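Local coordinates for putative methyltransferase (Emericella variicolor, PDB 7DMB), which probably transfers methyl groups from S-adenosyl-L-methionine as a trans-acting enzyme of polyketide (calbistrin) biosynthesis, and binds the spent cofactor S-adenosyl-L-homocysteine, at residues 32-37 and 190-195; 146-151 and 167-172; 182-187 and 365-370; 219-222 and 228-231. One frame throughout, in Å; residues are numbered along the deposited sequence.

In the fold
Contact 2 comes first to close along the chain and lies inside the long loop closed by contact 1. It belongs to the helical part, and its centre is about 39 Å from that of contact 1, across the chain's centre. The other three gather on the seven-stranded methyltransferase sheet. Contacts 1 and 3 alternate in sequence; strand 184-185 leads directly into helix 187-196. Contact 4 lies inside the loop closed by contact 3, and its centre is about 12 Å from that of contact 1; N191, G194 and R195 of helix 187-196 touch G219 and L228 there. Helix 187-196 thus joins the N-terminal loop to the beta-alpha-beta unit.

Contact 1: 32-37 and 190-195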
loop_
_atom_site.group_PDB
_atom_site.type_symbol
_atom_site.label_atom_id
_atom_site.label_comp_id
_atom_site.label_asym_id
_atom_site.label_seq_id
_atom_site.Cartn_x
_atom_site.Cartn_y
_atom_site.Cartn_z
ATOM N N VAL A 32 18.234 1.331 -13.061
ATOM C CA VAL A 32 18.524 2.181 -11.908
ATOM C C VAL A 32 19.962 2.665 -12.026
ATOM O O VAL A 32 20.881 1.848 -12.157
ATOM C CB VAL A 32 18.327 1.424 -10.585
ATOM C CG1 VAL A 32 18.911 2.222 -9.417
ATOM C CG2 VAL A 32 16.862 1.087 -10.349
ATOM N N ASP A 33 20.159 3.986 -11.969
ATOM C CA ASP A 33 21.499 4.592 -11.982
ATOM C C ASP A 33 21.583 5.628 -10.858
ATOM O O ASP A 33 21.216 6.795 -11.039
ATOM C CB ASP A 33 21.816 5.212 -13.340
ATOM C CG ASP A 33 23.304 5.485 -13.515
ATOM O OD1 ASP A 33 24.058 5.267 -12.550
ATOM O OD2 ASP A 33 23.720 5.911 -14.608
ATOM N N LEU A 34 22.074 5.193 -9.695
ATOM C CA LEU A 34 22.024 6.036 -8.503
ATOM C C LEU A 34 22.883 7.290 -8.634
ATOM O O LEU A 34 22.517 8.342 -8.096
ATOM C CB LEU A 34 22.444 5.226 -7.280
ATOM C CG LEU A 34 21.544 4.028 -6.976
ATOM C CD1 LEU A 34 22.133 3.211 -5.855
ATOM C CD2 LEU A 34 20.135 4.503 -6.607
ATOM N N GLN A 35 24.017 7.205 -9.334
ATOM C CA GLN A 35 24.887 8.363 -9.584
ATOM C C GLN A 35 25.326 9.055 -8.286
ATOM O O GLN A 35 25.368 10.282 -8.198
ATOM C CB GLN A 35 24.206 9.354 -10.537
ATOM C CG GLN A 35 24.058 8.837 -11.975
ATOM C CD GLN A 35 23.151 9.709 -12.822
ATOM O OE1 GLN A 35 22.950 10.886 -12.528
ATOM N NE2 GLN A 35 22.592 9.131 -13.885
ATOM N N TRP A 36 25.647 8.261 -7.264
ATOM C CA TRP A 36 26.145 8.788 -5.992
ATOM C C TRP A 36 27.664 8.722 -5.870
ATOM O O TRP A 36 28.236 9.370 -4.986
ATOM C CB TRP A 36 25.526 8.014 -4.820
ATOM C CG TRP A 36 24.064 8.321 -4.550
ATOM C CD1 TRP A 36 23.331 9.368 -5.042
ATOM C CD2 TRP A 36 23.172 7.565 -3.722
ATOM N NE1 TRP A 36 22.045 9.311 -4.568
ATOM C CE2 TRP A 36 21.918 8.213 -3.759
ATOM C CE3 TRP A 36 23.314 6.405 -2.948
ATOM C CZ2 TRP A 36 20.812 7.737 -3.056
ATOM C CZ3 TRP A 36 22.221 5.937 -2.248
ATOM C CH2 TRP A 36 20.983 6.606 -2.303
ATOM N N THR A 37 28.311 7.932 -6.708
ATOM C CA THR A 37 29.755 7.783 -6.764
ATOM C C THR A 37 30.128 7.746 -8.235
ATOM O O THR A 37 29.266 7.510 -9.089
ATOM C CB THR A 37 30.219 6.495 -6.071
ATOM O OG1 THR A 37 29.489 5.388 -6.611
ATOM C CG2 THR A 37 29.988 6.572 -4.570
ATOM N N ILE A 190 17.457 -1.645 -1.989
ATOM C CA ILE A 190 17.904 -1.034 -0.745
ATOM C C ILE A 190 19.360 -1.385 -0.489
ATOM O O ILE A 190 20.174 -0.519 -0.145
ATOM C CB ILE A 190 16.986 -1.464 0.413
ATOM C CG1 ILE A 190 15.547 -0.996 0.161
ATOM C CG2 ILE A 190 17.509 -0.937 1.749
ATOM C CD1 ILE A 190 15.378 0.500 0.130
ATOM N N ASN A 191 19.722 -2.652 -0.694
ATOM C CA ASN A 191 21.108 -3.056 -0.482
ATOM C C ASN A 191 22.061 -2.268 -1.386
ATOM O O ASN A 191 23.130 -1.839 -0.944
ATOM C CB ASN A 191 21.232 -4.564 -0.697
ATOM C CG ASN A 191 22.637 -5.074 -0.465
ATOM O OD1 ASN A 191 23.328 -5.445 -1.405
ATOM N ND2 ASN A 191 23.064 -5.098 0.795
ATOM N N LEU A 192 21.679 -2.040 -2.644
ATOM C CA LEU A 192 22.542 -1.295 -3.561
ATOM C C LEU A 192 22.772 0.132 -3.063
ATOM O O LEU A 192 23.914 0.607 -3.025
ATOM C CB LEU A 192 21.942 -1.294 -4.971
ATOM C CG LEU A 192 22.645 -0.386 -5.993
ATOM C CD1 LEU A 192 24.121 -0.722 -6.044
ATOM C CD2 LEU A 192 22.012 -0.490 -7.407
ATOM N N MET A 193 21.695 0.827 -2.672
ATOM C CA MET A 193 21.826 2.147 -2.060
ATOM C C MET A 193 22.752 2.122 -0.849
ATOM O O MET A 193 23.606 3.005 -0.688
ATOM C CB MET A 193 20.448 2.664 -1.649
ATOM C CG MET A 193 19.515 2.879 -2.800
ATOM S SD MET A 193 17.855 3.126 -2.200
ATOM C CE MET A 193 17.162 4.039 -3.586
ATOM N N GLY A 194 22.596 1.119 0.017
ATOM C CA GLY A 194 23.383 1.074 1.240
ATOM C C GLY A 194 24.842 0.724 1.001
ATOM O O GLY A 194 25.741 1.319 1.602
ATOM N N ARG A 195 25.105 -0.245 0.126
ATOM C CA ARG A 195 26.490 -0.494 -0.236
ATOM C C ARG A 195 27.109 0.704 -0.951
ATOM O O ARG A 195 28.328 0.916 -0.854
ATOM C CB ARG A 195 26.587 -1.748 -1.097
ATOM C CG ARG A 195 26.447 -3.047 -0.298
ATOM C CD ARG A 195 26.602 -4.254 -1.203
ATOM N NE ARG A 195 25.520 -4.327 -2.181
ATOM C CZ ARG A 195 25.625 -3.966 -3.457
ATOM N NH1 ARG A 195 26.775 -3.496 -3.924
ATOM N NH2 ARG A 195 24.579 -4.081 -4.264
#
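L34 and W36 rest on one side of helix 187-196, where they meet L192 and M193. V32 precedes them at the end of the short strand 31-32, and its backbone pairs with T43. L34 then makes the first real contact. Its CG lies beside the backbone N (chi1 -61°), and with chi2 at 173° the two methyls come to the helix. CD1 does most of the work. It sits 3.6 Å from L192 CG, and the two leucines lie side by side, pointing opposite ways. The same methyl lies 4.0 Å from M193 CG, and here the side chains meet at about a right angle. CD2 only brushes M193 CG.

W36 uses the far end of its six-membered ring. CZ3 is 3.8 Å from M193 CB, while CH2 lies 4.0 Å from M193 CG. The carbonyl oxygen of M193 comes to the ring edge, in its plane, at 3.6 Å from CZ3. This is edge contact through carbon; the indole NE1 is used elsewhere, in a hydrogen bond to K305 O. M193 lays its CB and CG against W36, and the extended chain beyond CG carries the sulfur away from the ring, toward the sheet. The contact is apolar packing of a loop on a helix.

Beyond the two segments, M193 continues onto V278 of strand 276-282 and L379 of strand 375-382. W36 also touches V278, and R381 of strand 375-382. The loop 32-37 therefore closes over the seam between helix 187-196 and the central sheet.

Contact 2: 146-151 and 167-172; sequences PWRVYD and LLKDGL
R148 reaches from helix 140-157 to the helix-to-helix turn between 163-168 and 172-181, in the helical part of the fold. L167 comes first. The CB of L167 points away, but the end of its side chain comes nearer to helix 140-157. L167 O makes only a near approach to R148 NH1, at 3.5 Å; NH1 also forms a weak hydrogen bond with V166 O. K169 is the main partner, just where the chain leaves helical geometry. Its carbonyl O accepts from NH1 and NH2 of R148, each at 2.9 Å, in an end-on grip of both nitrogens on one atom. The oxygen lies in the guanidinium plane, yet NH2 stands well above the carbonyl plane. L172 N also donates to this oxygen, which therefore has three donors. K169 CB packs 3.4 Å from NH1. D170 is joined through a water that accepts from R148 NH2 and donates to OD2; its carboxylate may also steady the arginine charge. R148 is extended from CG to NE, which brings its guanidinium group against L172. There L172 CD1 sits over the centre of one guanidinium face, 3.6 Å from CZ.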
loop_
_atom_site.group_PDB
_atom_site.type_symbol
_atom_site.label_atom_id
_atom_site.label_comp_id
_atom_site.label_asym_id
_atom_site.label_seq_id
_atom_site.Cartn_x
_atom_site.Cartn_y
_atom_site.Cartn_z
ATOM N N PRO A 146 -11.792 -9.124 4.626
ATOM C CA PRO A 146 -13.113 -8.952 3.984
ATOM C C PRO A 146 -14.252 -9.590 4.777
ATOM O O PRO A 146 -15.340 -9.004 4.872
ATOM C CB PRO A 146 -12.927 -9.598 2.597
ATOM C CG PRO A 146 -11.632 -10.363 2.676
ATOM C CD PRO A 146 -10.787 -9.708 3.722
ATOM N N TRP A 147 -14.014 -10.751 5.390
ATOM C CA TRP A 147 -15.030 -11.361 6.242
ATOM C C TRP A 147 -15.478 -10.393 7.333
ATOM O O TRP A 147 -16.684 -10.205 7.567
ATOM C CB TRP A 147 -14.510 -12.661 6.865
ATOM C CG TRP A 147 -15.327 -13.022 8.063
ATOM C CD1 TRP A 147 -15.073 -12.697 9.372
ATOM C CD2 TRP A 147 -16.581 -13.699 8.054
ATOM N NE1 TRP A 147 -16.090 -13.154 10.170
ATOM C CE2 TRP A 147 -17.025 -13.776 9.387
ATOM C CE3 TRP A 147 -17.372 -14.257 7.044
ATOM C CZ2 TRP A 147 -18.219 -14.405 9.739
ATOM C CZ3 TRP A 147 -18.568 -14.879 7.396
ATOM C CH2 TRP A 147 -18.975 -14.949 8.729
ATOM N N ARG A 148 -14.512 -9.751 7.997
ATOM C CA ARG A 148 -14.833 -8.781 9.048
ATOM C C ARG A 148 -15.593 -7.571 8.508
ATOM O O ARG A 148 -16.438 -7.005 9.214
ATOM C CB ARG A 148 -13.561 -8.287 9.744
ATOM C CG ARG A 148 -12.844 -9.270 10.651
ATOM C CD ARG A 148 -11.711 -8.520 11.371
ATOM N NE ARG A 148 -10.870 -9.427 12.139
ATOM C CZ ARG A 148 -9.783 -9.076 12.809
ATOM N NH1 ARG A 148 -9.364 -7.819 12.810
ATOM N NH2 ARG A 148 -9.113 -10.004 13.478
ATOM N N VAL A 149 -15.272 -7.125 7.291
ATOM C CA VAL A 149 -16.007 -6.009 6.709
ATOM C C VAL A 149 -17.468 -6.396 6.518
ATOM O O VAL A 149 -18.387 -5.664 6.907
ATOM C CB VAL A 149 -15.357 -5.573 5.385
ATOM C CG1 VAL A 149 -16.357 -4.767 4.553
ATOM C CG2 VAL A 149 -14.078 -4.787 5.663
ATOM N N TYR A 150 -17.697 -7.562 5.917
ATOM C CA TYR A 150 -19.050 -8.103 5.818
ATOM C C TYR A 150 -19.695 -8.206 7.194
ATOM O O TYR A 150 -20.834 -7.775 7.398
ATOM C CB TYR A 150 -19.018 -9.486 5.167
ATOM C CG TYR A 150 -20.088 -10.390 5.738
ATOM C CD1 TYR A 150 -21.424 -10.216 5.374
ATOM C CD2 TYR A 150 -19.785 -11.384 6.660
ATOM C CE1 TYR A 150 -22.414 -11.000 5.893
ATOM C CE2 TYR A 150 -20.777 -12.173 7.186
ATOM C CZ TYR A 150 -22.094 -11.976 6.791
ATOM O OH TYR A 150 -23.121 -12.748 7.294
ATOM N N ASP A 151 -18.961 -8.767 8.149
ATOM C CA ASP A 151 -19.515 -9.150 9.436
ATOM C C ASP A 151 -19.836 -7.950 10.317
ATOM O O ASP A 151 -20.577 -8.099 11.291
ATOM C CB ASP A 151 -18.522 -10.085 10.135
ATOM C CG ASP A 151 -19.119 -10.790 11.323
ATOM O OD1 ASP A 151 -20.238 -11.341 11.219
ATOM O OD2 ASP A 151 -18.462 -10.776 12.374
ATOM N N LEU A 167 -10.434 -3.699 11.924
ATOM C CA LEU A 167 -9.279 -4.303 11.273
ATOM C C LEU A 167 -8.073 -4.430 12.200
ATOM O O LEU A 167 -7.163 -5.206 11.903
ATOM C CB LEU A 167 -8.900 -3.509 10.020
ATOM C CG LEU A 167 -9.995 -3.400 8.944
ATOM C CD1 LEU A 167 -9.481 -2.717 7.662
ATOM C CD2 LEU A 167 -10.562 -4.764 8.631
ATOM N N LEU A 168 -8.055 -3.698 13.317
ATOM C CA LEU A 168 -6.916 -3.763 14.228
ATOM C C LEU A 168 -6.882 -5.078 14.989
ATOM O O LEU A 168 -5.799 -5.556 15.338
ATOM C CB LEU A 168 -6.951 -2.597 15.221
ATOM C CG LEU A 168 -6.461 -1.234 14.727
ATOM C CD1 LEU A 168 -6.302 -0.246 15.895
ATOM C CD2 LEU A 168 -5.169 -1.378 13.937
ATOM N N LYS A 169 -8.044 -5.682 15.233
ATOM C CA LYS A 169 -8.115 -6.848 16.100
ATOM C C LYS A 169 -7.165 -7.949 15.637
ATOM O O LYS A 169 -7.036 -8.228 14.439
ATOM C CB LYS A 169 -9.543 -7.383 16.151
ATOM C CG LYS A 169 -9.717 -8.580 17.067
ATOM C CD LYS A 169 -11.182 -8.753 17.426
ATOM C CE LYS A 169 -11.427 -9.923 18.359
ATOM N NZ LYS A 169 -11.729 -11.172 17.639
ATOM N N ASP A 170 -6.481 -8.554 16.617
ATOM C CA ASP A 170 -5.561 -9.671 16.412
ATOM C C ASP A 170 -4.473 -9.344 15.391
ATOM O O ASP A 170 -3.973 -10.235 14.700
ATOM C CB ASP A 170 -6.322 -10.945 16.015
ATOM C CG ASP A 170 -7.025 -11.597 17.205
ATOM O OD1 ASP A 170 -6.465 -11.554 18.318
ATOM O OD2 ASP A 170 -8.140 -12.133 17.037
ATOM N N GLY A 171 -4.087 -8.072 15.292
ATOM C CA GLY A 171 -2.976 -7.682 14.438
ATOM C C GLY A 171 -3.225 -7.807 12.950
ATOM O O GLY A 171 -2.266 -7.823 12.167
ATOM N N LEU A 172 -4.496 -7.858 12.536
ATOM C CA LEU A 172 -4.818 -8.107 11.135
ATOM C C LEU A 172 -4.228 -7.032 10.220
ATOM O O LEU A 172 -3.668 -7.349 9.166
ATOM C CB LEU A 172 -6.334 -8.211 10.959
ATOM C CG LEU A 172 -6.756 -8.754 9.604
ATOM C CD1 LEU A 172 -7.993 -9.639 9.745
ATOM C CD2 LEU A 172 -6.982 -7.622 8.597
HETATM O O HOH W 1 -9.199 -12.642 14.645
#

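Contact 3: 182-187 and 365-370; sequences SLSEVR and GLDSEP
Van der Waals contacts come mostly from L183, which lies against D367. L183 CD1 is 3.4 Å from D367 OD2, and its CB is 3.8 Å from D367 CB. The leucine thus lines one carboxylate oxygen with its CB and one methyl. D367 CG sits between its backbone N and carbonyl carbon (chi1 71°), and this turns the carboxylate to the L183 side. S184 adds a close approach of hydroxyl oxygen to carbon, without bonding: its OG stands 3.2 Å from D367 CB.

The polar link runs through a water. S184 OG donates to it at 2.6 Å, and it donates to D367 OD2 at 2.7 Å. The carboxylate has further partners at the turn ahead of the next strand: OD1 accepts from Y374 N and OD2 from N375 N. S184 OG is also bonded to N377 ND2, and N377 is held as well by G365 O. Strand 184-185, which pairs with strand 50-51, here meets the chain just past the end of strand 358-366, without backbone pairing. That strand is an outermost one of the seven-stranded methyltransferase sheet, and D367 opens the hairpin leading to strand 375-382.

A salt bridge within 182-187 joins R187 to E185. The grip is side-on: NE to OE2 at 2.7 Å and NH2 to OE1 at 2.8 Å. OE2 also accepts from R187 N on its anti lone pair, a capping bond at the start of helix 187-196. R187 NH1 forms a second salt bridge, with E218.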
loop_
_atom_site.group_PDB
_atom_site.type_symbol
_atom_site.label_atom_id
_atom_site.label_comp_id
_atom_site.label_asym_id
_atom_site.label_seq_id
_atom_site.Cartn_x
_atom_site.Cartn_y
_atom_site.Cartn_z
ATOM N N SER A 182 4.780 -8.728 0.889
ATOM C CA SER A 182 5.349 -10.021 0.552
ATOM C C SER A 182 5.380 -10.276 -0.954
ATOM O O SER A 182 6.075 -11.195 -1.404
ATOM C CB SER A 182 4.571 -11.115 1.291
ATOM O OG SER A 182 3.367 -11.453 0.613
ATOM N N LEU A 183 4.677 -9.475 -1.745
ATOM C CA LEU A 183 4.669 -9.673 -3.186
ATOM C C LEU A 183 5.858 -9.029 -3.882
ATOM O O LEU A 183 6.171 -9.411 -5.018
ATOM C CB LEU A 183 3.377 -9.117 -3.789
ATOM C CG LEU A 183 2.053 -9.830 -3.488
ATOM C CD1 LEU A 183 0.890 -9.059 -4.119
ATOM C CD2 LEU A 183 2.083 -11.265 -3.986
ATOM N N SER A 184 6.515 -8.062 -3.244
ATOM C CA SER A 184 7.570 -7.277 -3.877
ATOM C C SER A 184 8.913 -7.607 -3.250
ATOM O O SER A 184 9.037 -7.659 -2.015
ATOM C CB SER A 184 7.320 -5.771 -3.730
ATOM O OG SER A 184 6.059 -5.365 -4.236
ATOM N N GLU A 185 9.908 -7.830 -4.092
ATOM C CA GLU A 185 11.293 -7.962 -3.649
ATOM C C GLU A 185 11.981 -6.610 -3.846
ATOM O O GLU A 185 12.269 -6.215 -4.983
ATOM C CB GLU A 185 12.008 -9.068 -4.422
ATOM C CG GLU A 185 13.383 -9.411 -3.864
ATOM C CD GLU A 185 13.345 -9.667 -2.373
ATOM O OE1 GLU A 185 12.947 -10.778 -1.987
ATOM O OE2 GLU A 185 13.702 -8.759 -1.586
ATOM N N VAL A 186 12.208 -5.882 -2.748
ATOM C CA VAL A 186 12.826 -4.558 -2.809
ATOM C C VAL A 186 14.182 -4.505 -2.117
ATOM O O VAL A 186 14.834 -3.459 -2.148
ATOM C CB VAL A 186 11.906 -3.446 -2.244
ATOM C CG1 VAL A 186 10.493 -3.545 -2.783
ATOM C CG2 VAL A 186 11.894 -3.449 -0.720
ATOM N N ARG A 187 14.629 -5.594 -1.498
ATOM C CA ARG A 187 15.877 -5.599 -0.731
ATOM C C ARG A 187 17.134 -5.422 -1.593
ATOM O O ARG A 187 18.107 -4.810 -1.125
ATOM C CB ARG A 187 15.980 -6.890 0.094
ATOM C CG ARG A 187 14.865 -7.037 1.126
ATOM C CD ARG A 187 14.883 -8.391 1.820
ATOM N NE ARG A 187 14.470 -9.463 0.921
ATOM C CZ ARG A 187 14.589 -10.755 1.199
ATOM N NH1 ARG A 187 15.110 -11.131 2.362
ATOM N NH2 ARG A 187 14.197 -11.667 0.313
ATOM N N GLY A 365 9.225 -1.327 -11.022
ATOM C CA GLY A 365 9.006 -2.758 -11.067
ATOM C C GLY A 365 7.688 -3.126 -10.410
ATOM O O GLY A 365 7.385 -2.669 -9.302
ATOM N N LEU A 366 6.897 -3.953 -11.072
ATOM C CA LEU A 366 5.613 -4.345 -10.523
ATOM C C LEU A 366 5.779 -5.595 -9.663
ATOM O O LEU A 366 6.719 -6.372 -9.828
ATOM C CB LEU A 366 4.595 -4.585 -11.644
ATOM C CG LEU A 366 4.404 -3.450 -12.658
ATOM C CD1 LEU A 366 3.351 -3.821 -13.697
ATOM C CD2 LEU A 366 4.050 -2.113 -11.990
ATOM N N ASP A 367 4.861 -5.773 -8.725
ATOM C CA ASP A 367 4.908 -6.927 -7.839
ATOM C C ASP A 367 4.303 -8.189 -8.466
ATOM O O ASP A 367 4.121 -9.194 -7.768
ATOM C CB ASP A 367 4.218 -6.583 -6.516
ATOM C CG ASP A 367 2.699 -6.455 -6.634
ATOM O OD1 ASP A 367 2.114 -6.601 -7.747
ATOM O OD2 ASP A 367 2.086 -6.198 -5.568
ATOM N N SER A 368 3.986 -8.140 -9.757
ATOM C CA SER A 368 3.435 -9.240 -10.539
ATOM C C SER A 368 3.514 -8.848 -12.005
ATOM O O SER A 368 3.552 -7.664 -12.334
ATOM C CB SER A 368 1.981 -9.545 -10.165
ATOM O OG SER A 368 1.591 -10.784 -10.729
ATOM N N GLU A 369 3.518 -9.851 -12.879
ATOM C CA GLU A 369 3.409 -9.572 -14.310
ATOM C C GLU A 369 2.043 -8.956 -14.605
ATOM O O GLU A 369 1.022 -9.460 -14.114
ATOM C CB GLU A 369 3.593 -10.838 -15.151
ATOM C CG GLU A 369 4.653 -11.802 -14.659
ATOM C CD GLU A 369 4.104 -12.791 -13.638
ATOM O OE1 GLU A 369 4.365 -12.616 -12.419
ATOM O OE2 GLU A 369 3.388 -13.733 -14.055
ATOM N N PRO A 370 1.981 -7.884 -15.389
ATOM C CA PRO A 370 0.702 -7.245 -15.685
ATOM C C PRO A 370 -0.228 -8.213 -16.394
ATOM O O PRO A 370 0.231 -9.176 -17.019
ATOM C CB PRO A 370 1.098 -6.074 -16.601
ATOM C CG PRO A 370 2.574 -5.938 -16.471
ATOM C CD PRO A 370 3.086 -7.291 -16.160
HETATM O O HOH W 2 3.659 -5.754 -3.444
#

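Contact 4: 219-222 and 228-231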
loop_
_atom_site.group_PDB
_atom_site.type_symbol
_atom_site.label_atom_id
_atom_site.label_comp_id
_atom_site.label_asym_id
_atom_site.label_seq_id
_atom_site.Cartn_x
_atom_site.Cartn_y
_atom_site.Cartn_z
ATOM N N GLY A 219 17.468 -5.167 3.813
ATOM C CA GLY A 219 18.408 -4.702 2.813
ATOM C C GLY A 219 19.504 -3.832 3.394
ATOM O O GLY A 219 20.605 -3.764 2.839
ATOM N N LEU A 220 19.227 -3.158 4.510
ATOM C CA LEU A 220 20.222 -2.310 5.145
ATOM C C LEU A 220 21.086 -3.057 6.150
ATOM O O LEU A 220 22.076 -2.493 6.621
ATOM C CB LEU A 220 19.550 -1.126 5.850
ATOM C CG LEU A 220 18.850 -0.057 5.004
ATOM C CD1 LEU A 220 18.190 0.962 5.923
ATOM C CD2 LEU A 220 19.801 0.620 4.023
ATOM N N ASN A 221 20.729 -4.290 6.505
ATOM C CA ASN A 221 21.485 -5.095 7.466
ATOM C C ASN A 221 21.772 -6.455 6.842
ATOM O O ASN A 221 21.158 -7.467 7.202
ATOM C CB ASN A 221 20.727 -5.241 8.786
ATOM C CG ASN A 221 20.453 -3.908 9.449
ATOM O OD1 ASN A 221 21.104 -3.534 10.425
ATOM N ND2 ASN A 221 19.479 -3.170 8.911
ATOM N N PRO A 222 22.705 -6.510 5.887
ATOM C CA PRO A 222 22.944 -7.783 5.189
ATOM C C PRO A 222 23.609 -8.832 6.069
ATOM O O PRO A 222 23.265 -10.017 5.983
ATOM C CB PRO A 222 23.835 -7.358 4.012
ATOM C CG PRO A 222 24.613 -6.202 4.547
ATOM C CD PRO A 222 23.687 -5.476 5.510
ATOM N N LEU A 228 24.104 -0.533 6.837
ATOM C CA LEU A 228 24.418 0.285 5.666
ATOM C C LEU A 228 23.684 1.620 5.675
ATOM O O LEU A 228 23.330 2.151 4.619
ATOM C CB LEU A 228 24.101 -0.472 4.375
ATOM C CG LEU A 228 24.754 -1.840 4.201
ATOM C CD1 LEU A 228 24.412 -2.452 2.839
ATOM C CD2 LEU A 228 26.265 -1.719 4.394
ATOM N N TYR A 229 23.469 2.177 6.859
ATOM C CA TYR A 229 22.795 3.451 7.003
ATOM C C TYR A 229 23.343 4.121 8.248
ATOM O O TYR A 229 23.820 3.449 9.163
ATOM C CB TYR A 229 21.270 3.281 7.119
ATOM C CG TYR A 229 20.804 2.498 8.338
ATOM C CD1 TYR A 229 20.195 3.142 9.411
ATOM C CD2 TYR A 229 20.981 1.119 8.415
ATOM C CE1 TYR A 229 19.784 2.434 10.525
ATOM C CE2 TYR A 229 20.552 0.405 9.514
ATOM C CZ TYR A 229 19.957 1.069 10.565
ATOM O OH TYR A 229 19.549 0.351 11.658
ATOM N N SER A 230 23.280 5.449 8.271
ATOM C CA SER A 230 23.641 6.194 9.468
ATOM C C SER A 230 22.436 6.461 10.354
ATOM O O SER A 230 22.576 6.543 11.580
ATOM C CB SER A 230 24.323 7.525 9.084
ATOM O OG SER A 230 23.470 8.350 8.295
ATOM N N SER A 231 21.250 6.548 9.761
ATOM C CA SER A 231 20.090 7.072 10.457
ATOM C C SER A 231 18.848 6.623 9.694
ATOM O O SER A 231 18.758 6.837 8.479
ATOM C CB SER A 231 20.182 8.605 10.527
ATOM O OG SER A 231 19.086 9.192 11.188
#
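The carbonyl O of L220 accepts from L228 N at 2.8 Å, in a nearly straight bond (173°). The donor lies in the carbonyl plane. This ties the last turn of helix 211-220 to the residue just ahead of strand 229-236. L228 CG then packs 4.0 Å from P222 CD, and its CD1 reaches toward G219 O.

L220 packs against the CD2 side of Y229. Its CB and CD1 both lie 3.7 Å from Y229 CD2, and the side chains cross at about a right angle. A chi1 of 63° tucks the tyrosine CG back over its own main chain and swings the ring to L220. N221 meets the same ring at CE2, with ND2 3.8 Å away and the amide plane turned 67° from the ring. That amide is steadied by its bond from ND2 to F217 O. The phenol end of Y229 is held by D253 O. L220 and Y229 both also touch I202 of strand 200-205, so the leucine and the ring lie against the sheet. Together these contacts close the helix-to-strand return of a right-handed beta-alpha-beta crossover, 200-205, 211-220 and 229-236, as in the Rossmann-like fold of S-adenosylmethionine-dependent methyltransferases.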